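Local coordinates for SusD-like protein BACOVA_02651 (Bacteroides ovatus, PDB 5E75) that binds polysaccharide at the cell surface and probably captures xyloglucan before it is transported into the periplasm for degradation, at residues N149-V154 with S195-G200; E231-F234 with N240-E243; N277-Y282 with V346-S351. All blocks are in the same frame, centred on the assembly; numbering follows the deposited sequence.

Interaction 1. Residues N149-V154 with S195-G200; sequences NREEDV and SGWNNG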
ATOM      1  N   ASN A 149       1.191 -17.958  15.515  1.00 10.29           N
ATOM      2  CA  ASN A 149       2.167 -17.363  16.418  1.00 10.56           C
ATOM      3  C   ASN A 149       1.752 -15.961  16.838  1.00 11.29           C
ATOM      4  O   ASN A 149       0.962 -15.309  16.153  1.00 11.89           O
ATOM      5  CB  ASN A 149       3.537 -17.356  15.742  1.00 10.73           C
ATOM      6  CG  ASN A 149       4.019 -18.755  15.424  1.00 12.34           C
ATOM      7  OD1 ASN A 149       4.197 -19.128  14.258  1.00 11.00           O
ATOM      8  ND2 ASN A 149       4.217 -19.553  16.465  1.00 11.67           N
ATOM      9  N   ARG A 150       2.276 -15.494  17.968  1.00 11.25           N
ATOM     10  CA  ARG A 150       1.809 -14.238  18.559  1.00 11.27           C
ATOM     11  C   ARG A 150       2.267 -13.029  17.761  1.00 10.30           C
ATOM     12  O   ARG A 150       3.263 -13.086  17.058  1.00 11.08           O
ATOM     13  CB  ARG A 150       2.324 -14.102  19.991  1.00 12.82           C
ATOM     14  CG  ARG A 150       1.954 -15.270  20.903  1.00 13.71           C
ATOM     15  CD  ARG A 150       2.742 -15.200  22.207  1.00 20.25           C
ATOM     16  NE  ARG A 150       4.168 -15.302  21.924  1.00 19.80           N
ATOM     17  CZ  ARG A 150       5.127 -15.401  22.836  1.00 24.41           C
ATOM     18  NH1 ARG A 150       4.826 -15.429  24.130  1.00 24.92           N
ATOM     19  NH2 ARG A 150       6.390 -15.495  22.443  1.00 24.53           N
ATOM     20  N   GLU A 151       1.521 -11.938  17.859  1.00 10.48           N
ATOM     21  CA  GLU A 151       1.905 -10.695  17.217  1.00 11.31           C
ATOM     22  C   GLU A 151       3.365 -10.316  17.525  1.00  9.18           C
ATOM     23  O   GLU A 151       4.088  -9.894  16.620  1.00 10.68           O
ATOM     24  CB  GLU A 151       0.921  -9.581  17.610  1.00 11.11           C
ATOM     25  CG  GLU A 151      -0.481  -9.804  17.024  1.00 11.94           C
ATOM     26  CD  GLU A 151      -1.528  -8.786  17.456  1.00 13.32           C
ATOM     27  OE1 GLU A 151      -1.190  -7.788  18.121  1.00 14.91           O
ATOM     28  OE2 GLU A 151      -2.716  -8.992  17.132  1.00 16.16           O
ATOM     29  N   GLU A 152       3.823 -10.461  18.772  1.00 10.43           N
ATOM     30  CA  GLU A 152       5.204 -10.108  19.082  1.00 10.39           C
ATOM     31  C   GLU A 152       6.207 -10.999  18.349  1.00 11.69           C
ATOM     32  O   GLU A 152       7.257 -10.512  17.942  1.00 11.56           O
ATOM     33  CB  GLU A 152       5.490 -10.105  20.600  1.00 14.39           C
ATOM     34  CG  GLU A 152       4.908  -8.901  21.357  1.00 26.43           C
ATOM     35  CD  GLU A 152       5.432  -7.567  20.827  1.00 41.51           C
ATOM     36  OE1 GLU A 152       6.674  -7.432  20.721  1.00 28.79           O
ATOM     37  OE2 GLU A 152       4.604  -6.667  20.509  1.00 41.00           O
ATOM     38  N   ASP A 153       5.890 -12.286  18.197  1.00 10.89           N
ATOM     39  CA  ASP A 153       6.744 -13.198  17.444  1.00 10.26           C
ATOM     40  C   ASP A 153       6.850 -12.744  15.994  1.00 10.24           C
ATOM     41  O   ASP A 153       7.931 -12.803  15.397  1.00  9.95           O
ATOM     42  CB  ASP A 153       6.183 -14.633  17.418  1.00 12.09           C
ATOM     43  CG  ASP A 153       6.142 -15.307  18.776  1.00 17.28           C
ATOM     44  OD1 ASP A 153       7.178 -15.405  19.457  1.00 15.69           O
ATOM     45  OD2 ASP A 153       5.056 -15.825  19.114  1.00 21.29           O
ATOM     46  N   VAL A 154       5.718 -12.340  15.416  1.00 10.02           N
ATOM     47  CA  VAL A 154       5.656 -11.939  14.016  1.00  9.18           C
ATOM     48  C   VAL A 154       6.537 -10.707  13.829  1.00  9.17           C
ATOM     49  O   VAL A 154       7.361 -10.662  12.915  1.00  9.51           O
ATOM     50  CB  VAL A 154       4.211 -11.712  13.539  1.00  9.24           C
ATOM     51  CG1 VAL A 154       4.188 -11.286  12.073  1.00 10.79           C
ATOM     52  CG2 VAL A 154       3.393 -12.989  13.691  1.00 11.37           C
ATOM     53  N   SER A 195       6.487   0.351  18.115  1.00  9.68           N
ATOM     54  CA  SER A 195       6.754   1.204  19.272  1.00 10.17           C
ATOM     55  C   SER A 195       5.520   1.376  20.157  1.00 11.77           C
ATOM     56  O   SER A 195       5.626   1.294  21.375  1.00 12.38           O
ATOM     57  CB  SER A 195       7.324   2.561  18.854  1.00 11.74           C
ATOM     58  OG  SER A 195       6.363   3.354  18.176  1.00 12.32           O
ATOM     59  N   GLY A 196       4.355   1.599  19.557  1.00 10.95           N
ATOM     60  CA  GLY A 196       3.141   1.819  20.324  1.00 12.34           C
ATOM     61  C   GLY A 196       2.181   0.646  20.365  1.00 11.25           C
ATOM     62  O   GLY A 196       1.077   0.755  20.898  1.00 13.54           O
ATOM     63  N   TRP A 197       2.587  -0.482  19.788  1.00 10.15           N
ATOM     64  CA  TRP A 197       1.652  -1.579  19.521  1.00 11.38           C
ATOM     65  C   TRP A 197       1.242  -2.288  20.795  1.00 13.10           C
ATOM     66  O   TRP A 197       2.050  -2.944  21.424  1.00 14.18           O
ATOM     67  CB  TRP A 197       2.309  -2.534  18.531  1.00 12.29           C
ATOM     68  CG  TRP A 197       1.486  -3.674  17.969  1.00 10.00           C
ATOM     69  CD1 TRP A 197       1.189  -4.858  18.586  1.00 11.33           C
ATOM     70  CD2 TRP A 197       0.957  -3.771  16.641  1.00  9.57           C
ATOM     71  NE1 TRP A 197       0.492  -5.679  17.731  1.00 11.46           N
ATOM     72  CE2 TRP A 197       0.330  -5.029  16.536  1.00 10.05           C
ATOM     73  CE3 TRP A 197       0.958  -2.925  15.538  1.00 10.01           C
ATOM     74  CZ2 TRP A 197      -0.300  -5.451  15.366  1.00 10.29           C
ATOM     75  CZ3 TRP A 197       0.310  -3.344  14.373  1.00  9.74           C
ATOM     76  CH2 TRP A 197      -0.294  -4.602  14.304  1.00 10.75           C
ATOM     77  N   ASN A 198      -0.031  -2.153  21.170  1.00 14.76           N
ATOM     78  CA  ASN A 198      -0.544  -2.712  22.429  1.00 16.80           C
ATOM     79  C   ASN A 198       0.281  -2.228  23.624  1.00 15.35           C
ATOM     80  O   ASN A 198       0.533  -2.992  24.554  1.00 21.71           O
ATOM     81  CB  ASN A 198      -0.537  -4.260  22.434  1.00 19.35           C
ATOM     82  CG  ASN A 198      -1.681  -4.894  21.656  1.00 25.02           C
ATOM     83  OD1 ASN A 198      -2.778  -4.348  21.563  1.00 27.91           O
ATOM     84  ND2 ASN A 198      -1.431  -6.099  21.133  1.00 29.69           N
ATOM     85  N   ASN A 199       0.711  -0.969  23.597  1.00 15.02           N
ATOM     86  CA  ASN A 199       1.640  -0.465  24.609  1.00 14.60           C
ATOM     87  C   ASN A 199       1.051   0.635  25.505  1.00 20.72           C
ATOM     88  O   ASN A 199       1.775   1.519  25.986  1.00 20.45           O
ATOM     89  CB  ASN A 199       2.908   0.048  23.930  1.00 14.07           C
ATOM     90  CG  ASN A 199       4.084   0.144  24.877  1.00 17.96           C
ATOM     91  OD1 ASN A 199       4.320  -0.759  25.693  1.00 22.52           O
ATOM     92  ND2 ASN A 199       4.841   1.224  24.767  1.00 18.72           N
ATOM     93  N   GLY A 200      -0.264   0.604  25.696  1.00 19.47           N
ATOM     94  CA  GLY A 200      -0.908   1.440  26.694  1.00 19.07           C
ATOM     95  C   GLY A 200      -0.980   2.921  26.377  1.00 23.37           C
ATOM     96  O   GLY A 200      -1.195   3.730  27.276  1.00 25.82           O
TER
HETATM   97  O   HOH W   1       1.488  -7.587  21.305  1.00 22.56           O
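Glu151 and Trp197 meet almost at right angles: the carboxylate stands 79° from the indole plane and touches its nitrogen edge. Trp197 NE1 donates to Glu151 OE1 over 2.7 Å with an N-H...O angle of 151°, a short, somewhat bent bond that reaches the oxygen from above the carboxylate plane. With CG of Trp197 turned away from its own backbone N (chi1 -173°), the pyrrole edge is brought round to the start of helix 151-168. Asn198 sets its amide nearly parallel to this carboxylate but in an offset plane, ND2 lying 3.5 Å from Glu151 OE1. A water at the indole edge receives a bond from Asn198 ND2 and gives a weak one to Glu152 OE2, whose side chain lies about 4 Å from a bound magnesium ion. The other Glu151 oxygen forms a salt bridge with Arg430 of helix 421-431. Arg150, the N-cap, holds Asp153 side-on in a salt bridge, NE to OD2 and NH2 to OD1, while its backbone N also donates to OD2. The arrangement joins a helix N-terminus to the type II turn 196-199 following helix 180-195, as part of the TPR-like helical scaffold of the SusD family.

Interaction 2. Residues E231-F234 with N240-E243; sequences EDLF and NNQE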
ATOM      1  N   GLU A 231       2.921  13.685 -10.082  1.00 11.91           N
ATOM      2  CA  GLU A 231       2.226  12.941 -11.127  1.00 10.33           C
ATOM      3  C   GLU A 231       3.137  11.967 -11.863  1.00 10.24           C
ATOM      4  O   GLU A 231       2.677  10.948 -12.384  1.00 11.36           O
ATOM      5  CB  GLU A 231       1.553  13.892 -12.147  1.00 12.41           C
ATOM      6  CG  GLU A 231       2.544  14.685 -13.012  1.00 13.03           C
ATOM      7  CD  GLU A 231       1.890  15.506 -14.118  1.00 17.27           C
ATOM      8  OE1 GLU A 231       0.983  16.297 -13.790  1.00 22.37           O
ATOM      9  OE2 GLU A 231       2.290  15.367 -15.304  1.00 17.94           O
ATOM     10  N   ASP A 232       4.432  12.282 -11.909  1.00 10.07           N
ATOM     11  CA  ASP A 232       5.374  11.453 -12.648  1.00 10.17           C
ATOM     12  C   ASP A 232       5.578  10.079 -12.015  1.00 10.07           C
ATOM     13  O   ASP A 232       5.969   9.141 -12.703  1.00 10.94           O
ATOM     14  CB  ASP A 232       6.727  12.155 -12.794  1.00 11.92           C
ATOM     15  CG  ASP A 232       6.699  13.299 -13.809  1.00 15.93           C
ATOM     16  OD1 ASP A 232       5.756  13.381 -14.613  1.00 17.31           O
ATOM     17  OD2 ASP A 232       7.648  14.100 -13.816  1.00 15.82           O
ATOM     18  N   LEU A 233       5.296   9.954 -10.717  1.00  8.80           N
ATOM     19  CA  LEU A 233       5.470   8.683 -10.020  1.00  9.08           C
ATOM     20  C   LEU A 233       4.552   7.597 -10.574  1.00  9.95           C
ATOM     21  O   LEU A 233       4.821   6.411 -10.414  1.00  9.84           O
ATOM     22  CB  LEU A 233       5.151   8.851  -8.532  1.00  8.93           C
ATOM     23  CG  LEU A 233       6.145   9.637  -7.698  1.00  9.18           C
ATOM     24  CD1 LEU A 233       5.491  10.058  -6.387  1.00 10.09           C
ATOM     25  CD2 LEU A 233       7.421   8.834  -7.464  1.00 10.64           C
ATOM     26  N   PHE A 234       3.464   8.003 -11.224  1.00  9.25           N
ATOM     27  CA  PHE A 234       2.383   7.087 -11.576  1.00  9.47           C
ATOM     28  C   PHE A 234       2.214   6.971 -13.079  1.00 10.31           C
ATOM     29  O   PHE A 234       1.128   6.689 -13.582  1.00  9.95           O
ATOM     30  CB  PHE A 234       1.112   7.522 -10.837  1.00  8.98           C
ATOM     31  CG  PHE A 234       1.371   7.818  -9.394  1.00  9.49           C
ATOM     32  CD1 PHE A 234       1.605   6.789  -8.494  1.00  8.28           C
ATOM     33  CD2 PHE A 234       1.450   9.123  -8.951  1.00  8.37           C
ATOM     34  CE1 PHE A 234       1.899   7.066  -7.164  1.00  9.02           C
ATOM     35  CE2 PHE A 234       1.744   9.395  -7.611  1.00  8.40           C
ATOM     36  CZ  PHE A 234       1.946   8.373  -6.732  1.00  8.73           C
ATOM     37  N   ASN A 240      10.373   2.428 -11.531  1.00 11.06           N
ATOM     38  CA  ASN A 240      11.722   2.292 -10.973  1.00 10.60           C
ATOM     39  C   ASN A 240      12.513   3.586 -10.978  1.00 10.94           C
ATOM     40  O   ASN A 240      13.737   3.596 -11.026  1.00 11.81           O
ATOM     41  CB  ASN A 240      12.485   1.155 -11.648  1.00 11.36           C
ATOM     42  CG  ASN A 240      11.821  -0.169 -11.405  1.00 10.08           C
ATOM     43  OD1 ASN A 240      11.396  -0.453 -10.285  1.00 11.47           O
ATOM     44  ND2 ASN A 240      11.700  -0.981 -12.445  1.00 11.92           N
ATOM     45  N   ASN A 241      11.794   4.684 -10.871  1.00 10.47           N
ATOM     46  CA  ASN A 241      12.395   5.982 -10.628  1.00  9.81           C
ATOM     47  C   ASN A 241      13.141   5.992  -9.289  1.00 10.33           C
ATOM     48  O   ASN A 241      13.022   5.058  -8.483  1.00 10.34           O
ATOM     49  CB  ASN A 241      11.307   7.059 -10.646  1.00 10.14           C
ATOM     50  CG  ASN A 241      10.299   6.880  -9.523  1.00  9.00           C
ATOM     51  OD1 ASN A 241      10.573   7.226  -8.376  1.00  9.83           O
ATOM     52  ND2 ASN A 241       9.143   6.308  -9.845  1.00 10.34           N
ATOM     53  N   GLN A 242      13.898   7.050  -9.026  1.00  9.69           N
ATOM     54  CA  GLN A 242      14.755   7.063  -7.843  1.00 11.59           C
ATOM     55  C   GLN A 242      13.995   7.034  -6.517  1.00 10.75           C
ATOM     56  O   GLN A 242      14.562   6.627  -5.495  1.00 10.83           O
ATOM     57  CB  GLN A 242      15.697   8.266  -7.864  1.00 14.49           C
ATOM     58  CG  GLN A 242      15.008   9.605  -7.756  1.00 13.98           C
ATOM     59  CD  GLN A 242      15.990  10.741  -7.581  1.00 14.77           C
ATOM     60  OE1 GLN A 242      16.908  10.660  -6.758  1.00 15.40           O
ATOM     61  NE2 GLN A 242      15.802  11.807  -8.348  1.00 19.41           N
ATOM     62  N   GLU A 243      12.733   7.467  -6.531  1.00  9.59           N
ATOM     63  CA  GLU A 243      11.885   7.454  -5.332  1.00  9.02           C
ATOM     64  C   GLU A 243      11.301   6.056  -5.054  1.00  9.12           C
ATOM     65  O   GLU A 243      10.814   5.773  -3.946  1.00 10.13           O
ATOM     66  CB  GLU A 243      10.771   8.515  -5.451  1.00  9.43           C
ATOM     67  CG  GLU A 243       9.797   8.540  -4.291  1.00  9.32           C
ATOM     68  CD  GLU A 243       8.915   9.774  -4.255  1.00  8.72           C
ATOM     69  OE1 GLU A 243       9.128  10.701  -5.054  1.00 10.16           O
ATOM     70  OE2 GLU A 243       7.997   9.781  -3.417  1.00  9.67           O
TER
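Both methyls of Leu233 lie over one face of the Glu243 carboxylate, CD2 at 3.7 Å and CD1 at 4.0 Å from Glu243 CD. The two side chains cross at about a right angle, and CD2 comes as near as 3.5 Å to Glu243 OE1. Beside them the Asn241 amide meets the same methyl, its OD1 3.7 Å from Leu233 CD2. The Phe234 ring, by contrast, carries Leu233 CB over its centre, 3.5 Å above the plane. Leu233 is therefore packed on one side by its sequence neighbour and on another by two polar groups. In topology this is a loop folded back on itself just ahead of strand 244-248, within the SusD family region. The polar groups have their own bonds: Arg393 and the Met227 backbone N engage Glu243 OE1, and Arg359 engages OE2. The extended Glu243 chain, with CG opposite its backbone N (chi1 177°), carries the carboxylate out to these arginines. Were Glu243 shortened to an alanine, Arg393 and Arg359 would probably lose their anionic partner and a gap would open beside the Leu233 methyls. Asn241 OD1 accepts a weak bond from Glu243 N at 2.9 Å, the pattern of an Asx turn, while Asn241 ND2 reaches Asn238 O and Tyr356 OH. The Tyr356 hydroxyl, on strand 355-359, also bonds to Leu233 O.

Interaction 3. Residues N277-Y282 with V346-S351; sequences NCWSSY and VKQMNS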
ATOM      1  N   ASN A 277     -11.325  -2.392 -22.617  1.00 13.19           N
ATOM      2  CA  ASN A 277     -12.460  -2.710 -21.761  1.00 14.82           C
ATOM      3  C   ASN A 277     -12.147  -2.478 -20.288  1.00 13.30           C
ATOM      4  O   ASN A 277     -11.057  -2.814 -19.820  1.00 14.42           O
ATOM      5  CB  ASN A 277     -12.901  -4.159 -21.966  1.00 18.11           C
ATOM      6  CG  ASN A 277     -13.449  -4.408 -23.356  1.00 22.72           C
ATOM      7  OD1 ASN A 277     -14.096  -3.546 -23.953  1.00 28.76           O
ATOM      8  ND2 ASN A 277     -13.182  -5.593 -23.885  1.00 24.54           N
ATOM      9  N   CYS A 278     -13.113  -1.912 -19.569  1.00 13.27           N
ATOM     10  CA  CYS A 278     -12.962  -1.635 -18.136  1.00 14.27           C
ATOM     11  C   CYS A 278     -14.347  -1.508 -17.530  1.00 13.50           C
ATOM     12  O   CYS A 278     -15.332  -1.420 -18.268  1.00 16.08           O
ATOM     13  CB  CYS A 278     -12.133  -0.374 -17.924  1.00 13.10           C
ATOM     14  SG  CYS A 278     -12.824   1.079 -18.672  1.00 14.54           S
ATOM     15  N   TRP A 279     -14.448  -1.487 -16.201  1.00 15.15           N
ATOM     16  CA  TRP A 279     -15.750  -1.566 -15.550  1.00 14.77           C
ATOM     17  C   TRP A 279     -15.765  -1.044 -14.104  1.00 14.58           C
ATOM     18  O   TRP A 279     -16.616  -1.429 -13.309  1.00 16.60           O
ATOM     19  CB  TRP A 279     -16.236  -3.018 -15.575  1.00 17.42           C
ATOM     20  CG  TRP A 279     -15.186  -4.011 -15.137  1.00 20.30           C
ATOM     21  CD1 TRP A 279     -14.817  -4.310 -13.856  1.00 20.47           C
ATOM     22  CD2 TRP A 279     -14.385  -4.842 -15.991  1.00 20.78           C
ATOM     23  NE1 TRP A 279     -13.830  -5.276 -13.861  1.00 22.60           N
ATOM     24  CE2 TRP A 279     -13.544  -5.613 -15.157  1.00 21.00           C
ATOM     25  CE3 TRP A 279     -14.293  -4.998 -17.377  1.00 21.42           C
ATOM     26  CZ2 TRP A 279     -12.627  -6.545 -15.674  1.00 19.43           C
ATOM     27  CZ3 TRP A 279     -13.378  -5.909 -17.885  1.00 21.21           C
ATOM     28  CH2 TRP A 279     -12.561  -6.673 -17.034  1.00 22.62           C
ATOM     29  N   SER A 280     -14.852  -0.148 -13.758  1.00 13.47           N
ATOM     30  CA  SER A 280     -14.790   0.313 -12.368  1.00 13.01           C
ATOM     31  C   SER A 280     -15.983   1.165 -11.984  1.00 12.88           C
ATOM     32  O   SER A 280     -16.367   2.065 -12.727  1.00 13.82           O
ATOM     33  CB  SER A 280     -13.532   1.142 -12.124  1.00 11.50           C
ATOM     34  OG  SER A 280     -13.377   1.405 -10.735  1.00 12.08           O
ATOM     35  N   SER A 281     -16.527   0.905 -10.799  1.00 12.24           N
ATOM     36  CA  SER A 281     -17.505   1.799 -10.194  1.00 14.43           C
ATOM     37  C   SER A 281     -16.974   2.437  -8.897  1.00 11.27           C
ATOM     38  O   SER A 281     -17.726   3.017  -8.122  1.00 12.86           O
ATOM     39  CB  SER A 281     -18.818   1.063  -9.933  1.00 16.03           C
ATOM     40  OG  SER A 281     -18.640  -0.028  -9.059  1.00 15.33           O
ATOM     41  N   TYR A 282     -15.671   2.321  -8.645  1.00 10.05           N
ATOM     42  CA  TYR A 282     -15.085   3.013  -7.501  1.00 11.30           C
ATOM     43  C   TYR A 282     -15.090   4.527  -7.684  1.00 11.06           C
ATOM     44  O   TYR A 282     -14.836   5.052  -8.773  1.00 12.31           O
ATOM     45  CB  TYR A 282     -13.634   2.577  -7.267  1.00 10.91           C
ATOM     46  CG  TYR A 282     -13.463   1.139  -6.849  1.00 11.28           C
ATOM     47  CD1 TYR A 282     -14.152   0.607  -5.771  1.00 12.21           C
ATOM     48  CD2 TYR A 282     -12.607   0.310  -7.546  1.00 11.90           C
ATOM     49  CE1 TYR A 282     -13.974  -0.715  -5.399  1.00 14.98           C
ATOM     50  CE2 TYR A 282     -12.431  -1.014  -7.186  1.00 12.93           C
ATOM     51  CZ  TYR A 282     -13.113  -1.511  -6.114  1.00 15.31           C
ATOM     52  OH  TYR A 282     -12.929  -2.836  -5.766  1.00 20.38           O
ATOM     53  N   VAL A 346      -1.092  -1.422 -22.737  1.00 14.58           N
ATOM     54  CA  VAL A 346      -2.342  -1.340 -21.987  1.00 13.63           C
ATOM     55  C   VAL A 346      -3.326  -2.261 -22.700  1.00 13.75           C
ATOM     56  O   VAL A 346      -3.620  -2.057 -23.877  1.00 14.11           O
ATOM     57  CB  VAL A 346      -2.911   0.088 -21.938  1.00 13.22           C
ATOM     58  CG1 VAL A 346      -4.284   0.091 -21.249  1.00 12.91           C
ATOM     59  CG2 VAL A 346      -1.951   1.043 -21.233  1.00 14.57           C
ATOM     60  N   LYS A 347      -3.817  -3.282 -22.004  1.00 12.56           N
ATOM     61  CA  LYS A 347      -4.829  -4.191 -22.532  1.00 13.21           C
ATOM     62  C   LYS A 347      -5.797  -4.518 -21.415  1.00 13.07           C
ATOM     63  O   LYS A 347      -5.579  -4.121 -20.268  1.00 12.69           O
ATOM     64  CB  LYS A 347      -4.193  -5.483 -23.067  1.00 15.95           C
ATOM     65  CG  LYS A 347      -3.485  -5.325 -24.399  1.00 23.04           C
ATOM     66  CD  LYS A 347      -2.955  -6.652 -24.936  1.00 33.50           C
ATOM     67  CE  LYS A 347      -2.558  -6.547 -26.417  1.00 28.21           C
ATOM     68  NZ  LYS A 347      -3.690  -6.704 -27.423  1.00 31.72           N
ATOM     69  N   GLN A 348      -6.898  -5.189 -21.739  1.00 13.46           N
ATOM     70  CA  GLN A 348      -7.865  -5.594 -20.729  1.00 12.63           C
ATOM     71  C   GLN A 348      -7.140  -6.321 -19.600  1.00 13.77           C
ATOM     72  O   GLN A 348      -6.341  -7.227 -19.851  1.00 14.55           O
ATOM     73  CB  GLN A 348      -8.936  -6.501 -21.340  1.00 17.02           C
ATOM     74  CG  GLN A 348      -9.980  -6.978 -20.352  1.00 18.86           C
ATOM     75  CD  GLN A 348     -11.061  -7.814 -21.009  1.00 23.98           C
ATOM     76  OE1 GLN A 348     -11.919  -7.287 -21.698  1.00 27.43           O
ATOM     77  NE2 GLN A 348     -11.015  -9.123 -20.802  1.00 30.06           N
ATOM     78  N   MET A 349      -7.407  -5.907 -18.364  1.00 14.29           N
ATOM     79  CA  MET A 349      -6.793  -6.513 -17.191  1.00 13.69           C
ATOM     80  C   MET A 349      -5.275  -6.597 -17.334  1.00 13.34           C
ATOM     81  O   MET A 349      -4.667  -7.595 -16.953  1.00 14.78           O
ATOM     82  CB  MET A 349      -7.411  -7.893 -16.916  1.00 16.99           C
ATOM     83  CG  MET A 349      -8.890  -7.791 -16.590  1.00 15.90           C
ATOM     84  SD  MET A 349      -9.692  -9.382 -16.256  1.00 26.20           S
ATOM     85  CE  MET A 349     -10.484  -9.726 -17.813  1.00 35.68           C
ATOM     86  N   ASN A 350      -4.656  -5.543 -17.865  1.00 12.86           N
ATOM     87  CA  ASN A 350      -3.207  -5.546 -18.069  1.00 14.22           C
ATOM     88  C   ASN A 350      -2.655  -4.130 -18.061  1.00 13.39           C
ATOM     89  O   ASN A 350      -2.707  -3.410 -19.071  1.00 14.02           O
ATOM     90  CB  ASN A 350      -2.848  -6.254 -19.375  1.00 12.90           C
ATOM     91  CG  ASN A 350      -1.406  -6.693 -19.413  1.00 18.86           C
ATOM     92  OD1 ASN A 350      -0.569  -6.160 -18.693  1.00 19.17           O
ATOM     93  ND2 ASN A 350      -1.105  -7.683 -20.244  1.00 20.89           N
ATOM     94  N   SER A 351      -2.148  -3.730 -16.899  1.00 11.28           N
ATOM     95  CA  SER A 351      -1.581  -2.403 -16.696  1.00 11.20           C
ATOM     96  C   SER A 351      -0.063  -2.472 -16.727  1.00 12.49           C
ATOM     97  O   SER A 351       0.515  -3.407 -16.177  1.00 11.34           O
ATOM     98  CB  SER A 351      -1.982  -1.864 -15.326  1.00 10.74           C
ATOM     99  OG  SER A 351      -1.268  -0.677 -15.039  1.00 11.86           O
TER
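Trp279 and Met349 form the close-packed part of this contact, all of which lies at the surface. The thioether crosses the indole at about a right angle, with Met349 CE 3.8 Å and CG 3.9 Å from Trp279 CH2. Met349 SD is 5.2 Å from the centroid of the six-membered ring, 90° off the ring normal, so this Met-aromatic contact is made at the ring edge rather than over a face. The bend at chi3 of Met349 (-100°) turns the terminal CE to that edge. Gln348 adds a lighter touch, its CG 4.2 Å from Trp279 CH2. The looser part is a single bond between two exposed side chains: Asn277 ND2 donates to Gln348 OE1 at 3.0 Å with an N-H...O angle of 158°. The acceptor is in the Asn277 amide plane, although the two amides are turned well apart. Gln348 and Met349 are the central residues of the type II turn 347-350. Helix 263-266 joins the two loops: Ser264 OG bonds to both Asn277 O and Met349 N, and Trp279 NE1 bonds to Asp265. From here the chain runs on to strand 283-284 in one case and strand 355-359 in the other.

How the interactions relate
From the N terminus, interaction 1 comes first and joins the start of helix 151-168 to the turn after helix 180-195, closing a mostly helical span of 40 residues. Interaction 2 then closes a tight loop of five intervening residues before strand 244-248. Interaction 3 spans the longest excursion, 63 residues, bringing the loop before strand 283-284 to the one before strand 355-359. The three follow in series, neither nested nor crossed. Interaction 1 lies across the chain's centre from the others, its centre about 33 Å and 39 Å from those of interactions 2 and 3. The centres of these two are about 22 Å apart; interaction 2 packs against strand 355-359, and segment 346-351 of interaction 3 precedes it in the chain.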